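Pterin-4-alpha-carbinolamine dehydratase MoaB2 (Mycobacterium marinum, PDB 3RFQ) probably acts in molybdenum cofactor biosynthesis as a molybdopterin-binding protein of the MogA/MoaB family. Local coordinates at residues C[133-138]-C[163-168]; C[124-129]-C[152-157]; C[32-37]-C[83-88]; C[77-82]-C[112-117]; C[56-59]-C[64-67]. One frame throughout, in Å; residues are numbered along the deposited sequence.

Interaction 1. Residues C[133-138]-C[163-168]; sequences AGIIDA and VRDGMA. With NA (sodium ion), chain F.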
# COMPACT_ATOMS: atom_id res chain seq x y z
N ALA C 133 6.31 -7.76 -0.45
CA ALA C 133 6.72 -9.13 -0.19
C ALA C 133 8.24 -9.36 -0.18
O ALA C 133 8.67 -10.49 -0.01
CB ALA C 133 6.03 -10.10 -1.19
N GLY C 134 9.05 -8.30 -0.31
CA GLY C 134 10.53 -8.43 -0.35
C GLY C 134 11.09 -9.16 -1.58
O GLY C 134 12.17 -9.74 -1.52
N ILE C 135 10.33 -9.16 -2.67
CA ILE C 135 10.75 -9.78 -3.91
C ILE C 135 11.32 -8.66 -4.78
O ILE C 135 10.57 -7.92 -5.42
CB ILE C 135 9.52 -10.48 -4.59
CG1 ILE C 135 8.85 -11.43 -3.58
CG2 ILE C 135 9.95 -11.23 -5.87
CD1 ILE C 135 7.43 -11.85 -3.99
N ILE C 136 12.63 -8.49 -4.73
CA ILE C 136 13.25 -7.28 -5.26
C ILE C 136 13.26 -7.28 -6.79
O ILE C 136 13.06 -6.23 -7.37
CB ILE C 136 14.65 -6.98 -4.69
CG1 ILE C 136 14.67 -7.10 -3.17
CG2 ILE C 136 15.09 -5.51 -5.01
CD1 ILE C 136 13.68 -6.16 -2.42
N ASP C 137 13.46 -8.44 -7.43
CA ASP C 137 13.39 -8.49 -8.90
C ASP C 137 11.97 -8.15 -9.40
O ASP C 137 11.83 -7.51 -10.44
CB ASP C 137 13.98 -9.80 -9.50
CG ASP C 137 13.15 -11.04 -9.18
OD1 ASP C 137 12.50 -11.09 -8.12
OD2 ASP C 137 13.17 -12.00 -9.98
N ALA C 138 10.95 -8.53 -8.65
CA ALA C 138 9.58 -8.11 -8.95
C ALA C 138 9.36 -6.63 -8.63
O ALA C 138 8.85 -5.88 -9.47
CB ALA C 138 8.53 -8.99 -8.21
N VAL C 163 7.41 -14.89 -10.15
CA VAL C 163 6.39 -15.56 -10.93
C VAL C 163 5.16 -15.82 -10.06
O VAL C 163 4.03 -15.50 -10.46
CB VAL C 163 6.91 -16.93 -11.48
CG1 VAL C 163 5.74 -17.74 -12.03
CG2 VAL C 163 7.98 -16.69 -12.54
N ARG C 164 5.37 -16.35 -8.87
CA ARG C 164 4.21 -16.66 -8.06
C ARG C 164 3.44 -15.38 -7.68
O ARG C 164 2.19 -15.30 -7.82
CB ARG C 164 4.65 -17.39 -6.79
CG ARG C 164 5.14 -18.80 -7.02
CD ARG C 164 5.36 -19.49 -5.67
NE ARG C 164 5.87 -20.85 -5.82
CZ ARG C 164 5.16 -21.91 -6.19
NH1 ARG C 164 3.86 -21.79 -6.51
NH2 ARG C 164 5.74 -23.09 -6.27
N ASP C 165 4.17 -14.39 -7.17
CA ASP C 165 3.54 -13.17 -6.69
C ASP C 165 2.92 -12.36 -7.84
O ASP C 165 1.81 -11.84 -7.69
CB ASP C 165 4.49 -12.34 -5.84
CG ASP C 165 3.80 -11.19 -5.14
OD1 ASP C 165 2.99 -11.44 -4.22
OD2 ASP C 165 4.07 -10.02 -5.50
N GLY C 166 3.62 -12.27 -8.98
CA GLY C 166 3.10 -11.62 -10.18
C GLY C 166 1.77 -12.19 -10.62
O GLY C 166 0.86 -11.45 -10.94
N MET C 167 1.65 -13.52 -10.62
CA MET C 167 0.41 -14.19 -11.04
C MET C 167 -0.73 -13.95 -10.05
O MET C 167 -1.86 -13.79 -10.48
CB MET C 167 0.64 -15.71 -11.24
CG MET C 167 1.48 -16.09 -12.47
SD MET C 167 0.86 -15.44 -14.06
CE MET C 167 -0.77 -16.20 -14.15
N ALA C 168 -0.44 -13.94 -8.75
CA ALA C 168 -1.45 -13.64 -7.72
C ALA C 168 -2.08 -12.25 -7.97
O ALA C 168 -3.30 -12.05 -7.85
CB ALA C 168 -0.82 -13.68 -6.32
NA NA F . 1.01 -9.87 -2.84
O HOH W 1 0.19 -10.55 -5.01
O HOH W 2 -1.13 -8.14 -3.31
O HOH W 3 1.91 -11.44 -1.38
O HOH W 4 2.70 -8.30 -1.47

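Interaction 2. Residues C[124-129]-C[152-157]; sequences EAIRAS and LVVNLA. With NA (sodium ion), chain F.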
# COMPACT_ATOMS: atom_id res chain seq x y z
N GLU C 124 2.35 -1.52 -12.35
CA GLU C 124 2.47 -0.87 -11.05
C GLU C 124 2.03 -1.79 -9.91
O GLU C 124 2.60 -1.75 -8.83
CB GLU C 124 1.66 0.43 -10.96
CG GLU C 124 2.06 1.47 -11.96
CD GLU C 124 1.03 2.57 -12.10
OE1 GLU C 124 -0.04 2.53 -11.41
OE2 GLU C 124 1.31 3.50 -12.88
N ALA C 125 0.99 -2.59 -10.15
CA ALA C 125 0.44 -3.44 -9.10
C ALA C 125 1.42 -4.58 -8.85
O ALA C 125 1.63 -4.94 -7.71
CB ALA C 125 -0.99 -3.98 -9.47
N ILE C 126 2.02 -5.12 -9.91
CA ILE C 126 2.99 -6.20 -9.79
C ILE C 126 4.20 -5.70 -8.98
O ILE C 126 4.66 -6.35 -8.04
CB ILE C 126 3.41 -6.79 -11.19
CG1 ILE C 126 2.28 -7.69 -11.74
CG2 ILE C 126 4.72 -7.60 -11.09
CD1 ILE C 126 2.28 -7.83 -13.25
N ARG C 127 4.69 -4.50 -9.31
CA ARG C 127 5.84 -3.95 -8.61
C ARG C 127 5.53 -3.63 -7.16
O ARG C 127 6.34 -3.96 -6.27
CB ARG C 127 6.43 -2.74 -9.32
CG ARG C 127 7.22 -3.05 -10.61
CD ARG C 127 8.04 -1.83 -11.08
NE ARG C 127 7.12 -0.83 -11.65
CZ ARG C 127 6.76 -0.79 -12.93
NH1 ARG C 127 5.91 0.14 -13.35
NH2 ARG C 127 7.26 -1.68 -13.80
N ALA C 128 4.38 -2.99 -6.90
CA ALA C 128 4.05 -2.63 -5.52
C ALA C 128 3.91 -3.88 -4.66
O ALA C 128 4.35 -3.93 -3.50
CB ALA C 128 2.77 -1.77 -5.42
N SER C 129 3.26 -4.90 -5.21
CA SER C 129 3.12 -6.16 -4.46
C SER C 129 4.47 -6.84 -4.23
O SER C 129 4.77 -7.39 -3.13
CB SER C 129 2.21 -7.11 -5.23
OG SER C 129 2.08 -8.27 -4.51
N LEU C 152 -3.61 -9.53 -24.55
CA LEU C 152 -2.97 -8.96 -23.36
C LEU C 152 -1.60 -9.63 -23.14
O LEU C 152 -1.51 -10.85 -23.11
CB LEU C 152 -3.88 -9.11 -22.12
CG LEU C 152 -3.28 -8.74 -20.74
CD1 LEU C 152 -2.87 -7.24 -20.59
CD2 LEU C 152 -4.22 -9.17 -19.59
N VAL C 153 -0.54 -8.83 -23.01
CA VAL C 153 0.83 -9.33 -22.81
C VAL C 153 1.36 -8.73 -21.51
O VAL C 153 1.30 -7.52 -21.32
CB VAL C 153 1.78 -8.85 -23.93
CG1 VAL C 153 3.25 -9.31 -23.71
CG2 VAL C 153 1.24 -9.26 -25.32
N VAL C 154 1.88 -9.58 -20.63
CA VAL C 154 2.42 -9.15 -19.33
C VAL C 154 3.81 -9.73 -19.16
O VAL C 154 4.00 -10.92 -19.36
CB VAL C 154 1.46 -9.61 -18.18
CG1 VAL C 154 2.03 -9.20 -16.79
CG2 VAL C 154 0.04 -8.99 -18.40
N ASN C 155 4.81 -8.90 -18.87
CA ASN C 155 6.17 -9.39 -18.64
C ASN C 155 6.36 -9.55 -17.15
O ASN C 155 6.20 -8.58 -16.39
CB ASN C 155 7.26 -8.40 -19.09
CG ASN C 155 7.14 -7.92 -20.55
OD1 ASN C 155 7.38 -6.75 -20.79
ND2 ASN C 155 6.84 -8.82 -21.52
N LEU C 156 6.71 -10.75 -16.70
CA LEU C 156 7.13 -10.92 -15.29
C LEU C 156 8.64 -11.15 -15.14
O LEU C 156 9.29 -11.69 -16.05
CB LEU C 156 6.38 -12.10 -14.66
CG LEU C 156 4.85 -12.10 -14.72
CD1 LEU C 156 4.31 -13.40 -14.07
CD2 LEU C 156 4.29 -10.86 -14.03
N ALA C 157 9.19 -10.75 -14.00
CA ALA C 157 10.57 -11.08 -13.66
C ALA C 157 10.77 -12.60 -13.54
O ALA C 157 9.80 -13.37 -13.41
CB ALA C 157 11.02 -10.37 -12.36
NA NA F . 1.01 -9.87 -2.84
O HOH W 4 2.70 -8.30 -1.47
O HOH W 1 0.19 -10.55 -5.01
O HOH W 2 -1.13 -8.14 -3.31
O HOH W 3 1.91 -11.44 -1.38

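Interaction 3. Residues C[32-37]-C[83-88]; sequences RALVVV and NTAVIG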
# COMPACT_ATOMS: atom_id res chain seq x y z
N ARG C 32 -7.55 -18.27 -23.87
CA ARG C 32 -6.34 -19.02 -24.20
C ARG C 32 -5.11 -18.24 -23.71
O ARG C 32 -5.03 -17.02 -23.85
CB ARG C 32 -6.20 -19.18 -25.72
CG ARG C 32 -7.11 -20.22 -26.40
CD ARG C 32 -7.00 -20.08 -27.95
NE ARG C 32 -5.63 -20.24 -28.45
CZ ARG C 32 -5.19 -19.80 -29.62
NH1 ARG C 32 -3.92 -19.99 -29.97
NH2 ARG C 32 -5.99 -19.15 -30.46
N ALA C 33 -4.13 -18.96 -23.14
CA ALA C 33 -2.85 -18.32 -22.81
C ALA C 33 -1.62 -19.00 -23.42
O ALA C 33 -1.66 -20.19 -23.79
CB ALA C 33 -2.70 -18.15 -21.30
N LEU C 34 -0.54 -18.23 -23.50
CA LEU C 34 0.77 -18.76 -23.89
C LEU C 34 1.80 -18.24 -22.89
O LEU C 34 1.72 -17.08 -22.47
CB LEU C 34 1.16 -18.28 -25.30
CG LEU C 34 2.51 -18.79 -25.83
CD1 LEU C 34 2.37 -20.21 -26.37
CD2 LEU C 34 3.08 -17.87 -26.94
N VAL C 35 2.74 -19.10 -22.53
CA VAL C 35 3.87 -18.72 -21.68
C VAL C 35 5.13 -18.57 -22.54
O VAL C 35 5.42 -19.42 -23.37
CB VAL C 35 4.17 -19.80 -20.63
CG1 VAL C 35 5.30 -19.35 -19.69
CG2 VAL C 35 2.87 -20.17 -19.84
N VAL C 36 5.85 -17.47 -22.37
CA VAL C 36 7.12 -17.25 -23.06
C VAL C 36 8.22 -17.18 -22.00
O VAL C 36 8.24 -16.24 -21.22
CB VAL C 36 7.12 -15.96 -23.91
CG1 VAL C 36 8.50 -15.71 -24.56
CG2 VAL C 36 6.05 -16.04 -24.96
N VAL C 37 9.10 -18.18 -21.98
CA VAL C 37 10.24 -18.18 -21.08
C VAL C 37 11.47 -17.57 -21.75
O VAL C 37 11.98 -18.11 -22.73
CB VAL C 37 10.55 -19.60 -20.53
CG1 VAL C 37 11.83 -19.61 -19.67
CG2 VAL C 37 9.34 -20.12 -19.72
N ASN C 83 4.85 -11.80 -31.44
CA ASN C 83 4.08 -11.50 -32.64
C ASN C 83 3.28 -12.72 -33.10
O ASN C 83 2.11 -12.62 -33.48
CB ASN C 83 4.97 -11.00 -33.78
CG ASN C 83 5.23 -9.47 -33.73
OD1 ASN C 83 4.42 -8.70 -33.20
ND2 ASN C 83 6.34 -9.04 -34.34
N THR C 84 3.93 -13.88 -33.07
CA THR C 84 3.30 -15.15 -33.43
C THR C 84 2.07 -15.40 -32.54
O THR C 84 0.99 -15.73 -33.05
CB THR C 84 4.32 -16.31 -33.34
OG1 THR C 84 5.34 -16.08 -34.30
CG2 THR C 84 3.68 -17.66 -33.62
N ALA C 85 2.23 -15.22 -31.23
CA ALA C 85 1.10 -15.38 -30.31
C ALA C 85 -0.03 -14.39 -30.61
O ALA C 85 -1.21 -14.78 -30.65
CB ALA C 85 1.54 -15.28 -28.87
N VAL C 86 0.32 -13.13 -30.84
CA VAL C 86 -0.69 -12.12 -31.19
C VAL C 86 -1.44 -12.50 -32.47
O VAL C 86 -2.69 -12.54 -32.48
CB VAL C 86 -0.07 -10.70 -31.29
CG1 VAL C 86 -1.09 -9.69 -31.85
CG2 VAL C 86 0.46 -10.25 -29.91
N ILE C 87 -0.69 -12.84 -33.53
CA ILE C 87 -1.28 -13.21 -34.80
C ILE C 87 -2.16 -14.44 -34.63
O ILE C 87 -3.17 -14.57 -35.31
CB ILE C 87 -0.20 -13.43 -35.91
CG1 ILE C 87 0.47 -12.08 -36.27
CG2 ILE C 87 -0.77 -14.13 -37.18
CD1 ILE C 87 1.74 -12.21 -37.16
N GLY C 88 -1.79 -15.32 -33.68
CA GLY C 88 -2.51 -16.56 -33.41
C GLY C 88 -3.81 -16.41 -32.63
O GLY C 88 -4.53 -17.39 -32.46

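Interaction 4. Residues C[77-82]-C[112-117]; sequences DIRNAL and REILDR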
# COMPACT_ATOMS: atom_id res chain seq x y z
N ASP C 77 14.26 -12.51 -31.15
CA ASP C 77 13.63 -13.79 -30.82
C ASP C 77 12.42 -13.58 -29.92
O ASP C 77 11.36 -14.18 -30.18
CB ASP C 77 14.63 -14.81 -30.26
CG ASP C 77 15.66 -15.27 -31.31
OD1 ASP C 77 15.45 -15.02 -32.53
OD2 ASP C 77 16.69 -15.88 -30.93
N ILE C 78 12.56 -12.71 -28.92
CA ILE C 78 11.45 -12.40 -28.02
C ILE C 78 10.31 -11.77 -28.80
O ILE C 78 9.17 -12.20 -28.70
CB ILE C 78 11.88 -11.49 -26.86
CG1 ILE C 78 13.00 -12.14 -26.05
CG2 ILE C 78 10.69 -11.21 -25.97
CD1 ILE C 78 13.67 -11.17 -25.08
N ARG C 79 10.63 -10.78 -29.62
CA ARG C 79 9.65 -10.08 -30.44
C ARG C 79 8.90 -11.02 -31.40
O ARG C 79 7.67 -10.95 -31.54
CB ARG C 79 10.35 -8.98 -31.21
CG ARG C 79 9.45 -8.01 -31.93
CD ARG C 79 10.31 -6.94 -32.60
NE ARG C 79 10.77 -5.98 -31.58
CZ ARG C 79 11.98 -5.42 -31.57
NH1 ARG C 79 12.85 -5.73 -32.53
NH2 ARG C 79 12.31 -4.56 -30.59
N ASN C 80 9.64 -11.92 -32.05
CA ASN C 80 9.00 -12.91 -32.92
C ASN C 80 8.07 -13.86 -32.18
O ASN C 80 7.01 -14.21 -32.71
CB ASN C 80 10.03 -13.72 -33.71
CG ASN C 80 10.66 -12.91 -34.84
OD1 ASN C 80 10.42 -11.70 -34.98
ND2 ASN C 80 11.48 -13.58 -35.67
N ALA C 81 8.45 -14.30 -30.98
CA ALA C 81 7.58 -15.18 -30.21
C ALA C 81 6.28 -14.47 -29.84
O ALA C 81 5.20 -15.07 -29.88
CB ALA C 81 8.30 -15.68 -28.96
N LEU C 82 6.37 -13.19 -29.49
CA LEU C 82 5.19 -12.42 -29.11
C LEU C 82 4.28 -12.15 -30.28
O LEU C 82 3.05 -12.25 -30.12
CB LEU C 82 5.55 -11.11 -28.42
CG LEU C 82 6.39 -11.20 -27.15
CD1 LEU C 82 6.92 -9.81 -26.79
CD2 LEU C 82 5.59 -11.83 -26.01
N ARG C 112 7.76 -3.50 -25.89
CA ARG C 112 7.26 -2.16 -26.21
C ARG C 112 6.91 -2.00 -27.69
O ARG C 112 5.92 -1.35 -28.03
CB ARG C 112 8.30 -1.09 -25.83
CG ARG C 112 7.75 0.34 -25.79
CD ARG C 112 8.79 1.30 -25.19
NE ARG C 112 9.10 1.04 -23.77
CZ ARG C 112 10.29 0.65 -23.29
NH1 ARG C 112 11.33 0.47 -24.09
NH2 ARG C 112 10.43 0.45 -21.99
N GLU C 113 7.73 -2.60 -28.55
CA GLU C 113 7.58 -2.50 -30.00
C GLU C 113 6.29 -3.08 -30.54
O GLU C 113 5.71 -2.56 -31.50
CB GLU C 113 8.75 -3.19 -30.70
CG GLU C 113 9.94 -2.31 -30.85
CD GLU C 113 9.60 -1.00 -31.55
OE1 GLU C 113 9.26 -1.05 -32.77
OE2 GLU C 113 9.66 0.06 -30.86
N ILE C 114 5.84 -4.16 -29.92
CA ILE C 114 4.63 -4.81 -30.38
C ILE C 114 3.35 -4.36 -29.66
O ILE C 114 2.27 -4.69 -30.12
CB ILE C 114 4.77 -6.35 -30.39
CG1 ILE C 114 5.04 -6.91 -29.00
CG2 ILE C 114 5.91 -6.74 -31.29
CD1 ILE C 114 3.83 -7.35 -28.27
N LEU C 115 3.46 -3.60 -28.56
CA LEU C 115 2.24 -3.12 -27.86
C LEU C 115 1.49 -2.01 -28.61
O LEU C 115 2.11 -1.09 -29.13
CB LEU C 115 2.56 -2.68 -26.44
CG LEU C 115 2.98 -3.76 -25.43
CD1 LEU C 115 3.26 -3.09 -24.08
CD2 LEU C 115 1.94 -4.87 -25.30
N ASP C 116 0.16 -2.10 -28.67
CA ASP C 116 -0.65 -1.00 -29.22
C ASP C 116 -0.88 0.06 -28.15
O ASP C 116 -0.87 1.26 -28.42
CB ASP C 116 -2.00 -1.49 -29.79
CG ASP C 116 -1.84 -2.37 -31.03
OD1 ASP C 116 -0.88 -2.16 -31.81
OD2 ASP C 116 -2.69 -3.27 -31.23
N ARG C 117 -1.12 -0.40 -26.92
CA ARG C 117 -1.20 0.51 -25.80
C ARG C 117 -0.80 -0.19 -24.49
O ARG C 117 -0.87 -1.41 -24.37
CB ARG C 117 -2.58 1.17 -25.73
CG ARG C 117 -3.75 0.23 -25.53
CD ARG C 117 -4.98 0.77 -26.24
NE ARG C 117 -6.05 -0.23 -26.17
CZ ARG C 117 -6.31 -1.15 -27.11
NH1 ARG C 117 -5.60 -1.20 -28.24
NH2 ARG C 117 -7.30 -2.02 -26.93

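Interaction 5. Residues C[56-59]-C[64-67]; sequences ELLT and VVDG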
# COMPACT_ATOMS: atom_id res chain seq x y z
N GLU C 56 0.62 -24.10 -14.64
CA GLU C 56 -0.21 -24.46 -13.50
C GLU C 56 -1.05 -23.29 -13.00
O GLU C 56 -2.25 -23.44 -12.76
CB GLU C 56 0.66 -25.01 -12.35
CG GLU C 56 -0.14 -25.39 -11.10
CD GLU C 56 0.71 -25.43 -9.81
OE1 GLU C 56 1.96 -25.38 -9.87
OE2 GLU C 56 0.13 -25.56 -8.72
N LEU C 57 -0.42 -22.13 -12.83
CA LEU C 57 -1.08 -20.92 -12.33
C LEU C 57 -2.09 -20.33 -13.33
O LEU C 57 -3.18 -19.91 -12.94
CB LEU C 57 -0.04 -19.86 -11.91
CG LEU C 57 0.93 -20.35 -10.81
CD1 LEU C 57 2.07 -19.34 -10.55
CD2 LEU C 57 0.22 -20.65 -9.50
N LEU C 58 -1.73 -20.31 -14.61
CA LEU C 58 -2.67 -19.89 -15.65
C LEU C 58 -3.91 -20.82 -15.68
O LEU C 58 -5.04 -20.34 -15.70
CB LEU C 58 -1.98 -19.89 -17.01
CG LEU C 58 -1.06 -18.69 -17.31
CD1 LEU C 58 -0.34 -18.92 -18.61
CD2 LEU C 58 -1.86 -17.40 -17.38
N THR C 59 -3.69 -22.13 -15.62
CA THR C 59 -4.78 -23.08 -15.68
C THR C 59 -5.72 -22.95 -14.48
O THR C 59 -6.93 -23.10 -14.60
CB THR C 59 -4.20 -24.48 -15.74
OG1 THR C 59 -3.37 -24.60 -16.91
CG2 THR C 59 -5.33 -25.57 -15.76
N VAL C 64 -6.91 -21.68 -20.66
CA VAL C 64 -6.44 -22.86 -21.35
C VAL C 64 -5.07 -22.52 -21.94
O VAL C 64 -4.96 -21.57 -22.72
CB VAL C 64 -7.41 -23.29 -22.49
CG1 VAL C 64 -6.82 -24.40 -23.33
CG2 VAL C 64 -8.68 -23.81 -21.89
N VAL C 65 -4.03 -23.27 -21.56
CA VAL C 65 -2.64 -22.96 -21.93
C VAL C 65 -2.17 -23.66 -23.24
O VAL C 65 -2.02 -24.87 -23.27
CB VAL C 65 -1.69 -23.26 -20.75
CG1 VAL C 65 -0.22 -22.94 -21.12
CG2 VAL C 65 -2.10 -22.47 -19.53
N ASP C 66 -1.96 -22.88 -24.30
CA ASP C 66 -1.50 -23.39 -25.59
C ASP C 66 -0.21 -24.18 -25.43
O ASP C 66 -0.04 -25.24 -26.06
CB ASP C 66 -1.19 -22.24 -26.57
CG ASP C 66 -2.42 -21.67 -27.26
OD1 ASP C 66 -3.55 -22.09 -26.97
OD2 ASP C 66 -2.24 -20.78 -28.13
N GLY C 67 0.70 -23.66 -24.61
CA GLY C 67 2.01 -24.24 -24.41
C GLY C 67 3.00 -23.24 -23.85
O GLY C 67 2.62 -22.16 -23.42
O HOH W 5 -4.20 -25.32 -19.65

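Interaction 1. Residues C[133-138]-C[163-168]
The sodium site between two subunits is backed here by Ile-135, which packs against the metal-binding Asp-165. The end methyl of Ile-135, CD1, lies 3.5 Å from CB of Asp-165 and 3.9 Å from its CG. Its CG1 branch points away from the carbonyl carbon (chi1 -53°) and then runs extended, which carries CD1 across to the acid. The two side chains meet at a slant. Ala-133 adds a looser approach, its CB 4.5 Å from Asp-165 OD1. No hydrogen bond joins the two segments.

The Asp-165 carboxylate is turned to the metal. CG stands opposite the backbone N (chi1 -171°), and OD1 reaches the sodium ion at 2.9 Å. OD2 probably hydrogen-bonds to Ser-129 OG, itself a ligand of the ion, which would brace the two ligands against each other. Four waters and the matching Asp-165 and Ser-129 of the second subunit complete the coordination. Water 1 sits 2.4 Å from the sodium ion and donates a weak hydrogen bond to Asp-165 O. The cation probably offsets the charge of the two facing aspartates.

Segment 133-138 turns sharply beside the site. Gly-134 has a positive phi. A Schellman motif there ends helix 120-132, and Ile-135 then N-caps helix 136-139, beside a metal site shared across a subunit interface.

Interaction 2. Residues C[124-129]-C[152-157]
Ile-126 CD1 makes the whole tight part of this contact. It reaches two side chains of the strand, with Leu-156 CD2 at 3.7 Å and Val-154 CG1 at 3.8 Å. All three residues are buried. The Ile-126 side chain crosses Leu-156 at about a right angle and Val-154 at a slant. Leu-156 starts off to one side, but CG lies opposite the carbonyl carbon (chi1 -55°) and the tip comes back toward the helix. The backbones stay apart, with CA of Ile-126 8.3 Å from CA of Leu-156.

Helix 120-132 packs in this way on strand 151-156 of the mixed sheet. That strand runs parallel to strand 92-96 on one flank and antiparallel to strand 145-148 on the other, where the parallel part of the sheet gives way to antiparallel pairing.

Water gathers at the Ser-129 end of the segment. Ser-129 is partly exposed and binds the sodium ion through OG at 2.5 Å. Water 4, also on the ion, donates to Ser-129 O at 2.8 Å. Two further residues of the helix make subunit contacts. Glu-124 forms a salt bridge with Arg-127 of the fourth subunit, and Arg-127 forms one with Glu-124 of the third.

Interaction 3. Residues C[32-37]-C[83-88]
Leu-34 and Ala-85 meet where the helix of a beta-alpha-beta crossover lies over the sheet. CD2 of Leu-34 comes within 3.6 Å of the Ala-85 CB. Leu-34 holds CG opposite its backbone N (chi1 -179°), and its methyl end meets the small side chain on the buried side of the helix. The backbones come close here, with CA of Leu-34 7.3 Å from CA of Ala-85. Val-90 touches both side chains.

Helix 75-87 connects strand 63-71 to strand 92-96. Strand 31-38 runs between these two, parallel to both, and the crossover passes over it. With helix 51-60 on the other face, this gives the doubly wound arrangement of a Rossmann-like alpha/beta fold.

At the outer edge the contact becomes polar. Arg-32 NH2 donates to Gly-88 O at 3.0 Å, with an angle of 150° at the hydrogen. The oxygen lies at the edge of the guanidinium, somewhat off its plane, and the donor is tilted 27° from the carbonyl plane. The arginine chain bends at its third torsion to get there. NH1 has another partner, a salt bridge to Asp-66 on the neighbouring strand 63-71.

Interaction 4. Residues C[77-82]-C[112-117]
The Arg-79 guanidinium meets the aliphatic part of Glu-113 at a slant and does not pair with the carboxylate. NH2 of Arg-79 is 3.3 Å from CG of Glu-113, and NE of Arg-79 is 3.6 Å from CB of Glu-113. The charged ends stay apart, with Arg-79 NH2 5.1 Å from Glu-113 OE1 and the two planar groups turned 84° to each other. A bend at the second torsion of Glu-113 (chi2 -54°) takes the carboxylate off to one side. Arg-79 NH2 forms its salt bridge with Glu-75, one turn earlier in its own helix. NE is buried by the contact and has no polar partner in the model.

Helices 75-87 and 107-114 pack against each other in the alpha/beta fold, and Ile-114 carries the apolar part of their contact. Its CG2 lies 3.8 Å from CG of Arg-79, the two side chains sliding past each other in opposite directions. Its other branch takes the crowded position between backbone N and carbonyl carbon (chi1 61°). That sends CG1 to 4.1 Å from CD1 of Leu-82, which it meets at about a right angle.

Interaction 5. Residues C[56-59]-C[64-67]
The apolar part centres on one methyl group, CG2 of Val-65. It lies 3.6 Å from CB of Leu-58. The tip of the leucine also approaches, with Leu-58 CD1 4.1 Å from Val-65 CG2. The valine has CG1 opposite its backbone N (chi1 180°). This puts CG2 opposite the carbonyl carbon, where it meets the helix. The leucine and valine side chains cross at about a right angle. Leu-58 is buried and continues into the core, where it touches Ala-33, Leu-92 and Val-94 of the sheet and Met-167 of helix 160-180.

The same methyl also meets a polar atom. Thr-59 OG1 lies 3.6 Å from Val-65 CG2, a van der Waals contact only.

Helix 51-60 leads from strand 31-38 to its parallel neighbour, strand 63-71, so the contact belongs to a beta-alpha-beta unit. It sits at the turn from helix to strand, where CA of Thr-59 is 5.9 Å from CA of Val-64. Strand 63-71 is the outermost strand on this side of the sheet within the chain.

Polar contact between the segments runs through water. Water 5 donates to Thr-59 OG1 at 3.0 Å and accepts from Val-65 N at 2.8 Å. The threonine hydroxyl also hydrogen-bonds to Thr-55 O, one turn back in the helix, and this leaves OG1 as the acceptor for the water. On the other side of the helix, Glu-56 forms a salt bridge to Arg-164 of the second subunit.

From the N terminus, strand 31-38 opens interaction 3, which closes only at helix 75-87. Interaction 5 lies wholly within that span and ties helix 51-60 to strand 63-71. The two meet through the Arg-32 to Asp-66 salt bridge and the pairing of strand 31-38 with the edge strand 63-71. Interaction 4 crosses interaction 3: both use helix 75-87, and interaction 4 carries it to helix 107-114. Interaction 2 opens on helix 120-132 and closes on strand 151-156; interaction 1 opens just after that helix and closes on helix 160-180, so the two cross. Both reach the sodium ion. Met-167 links interaction 1 to interaction 5 through Leu-57 and Leu-58. Val-153 links interaction 2 to interaction 4 through Leu-82.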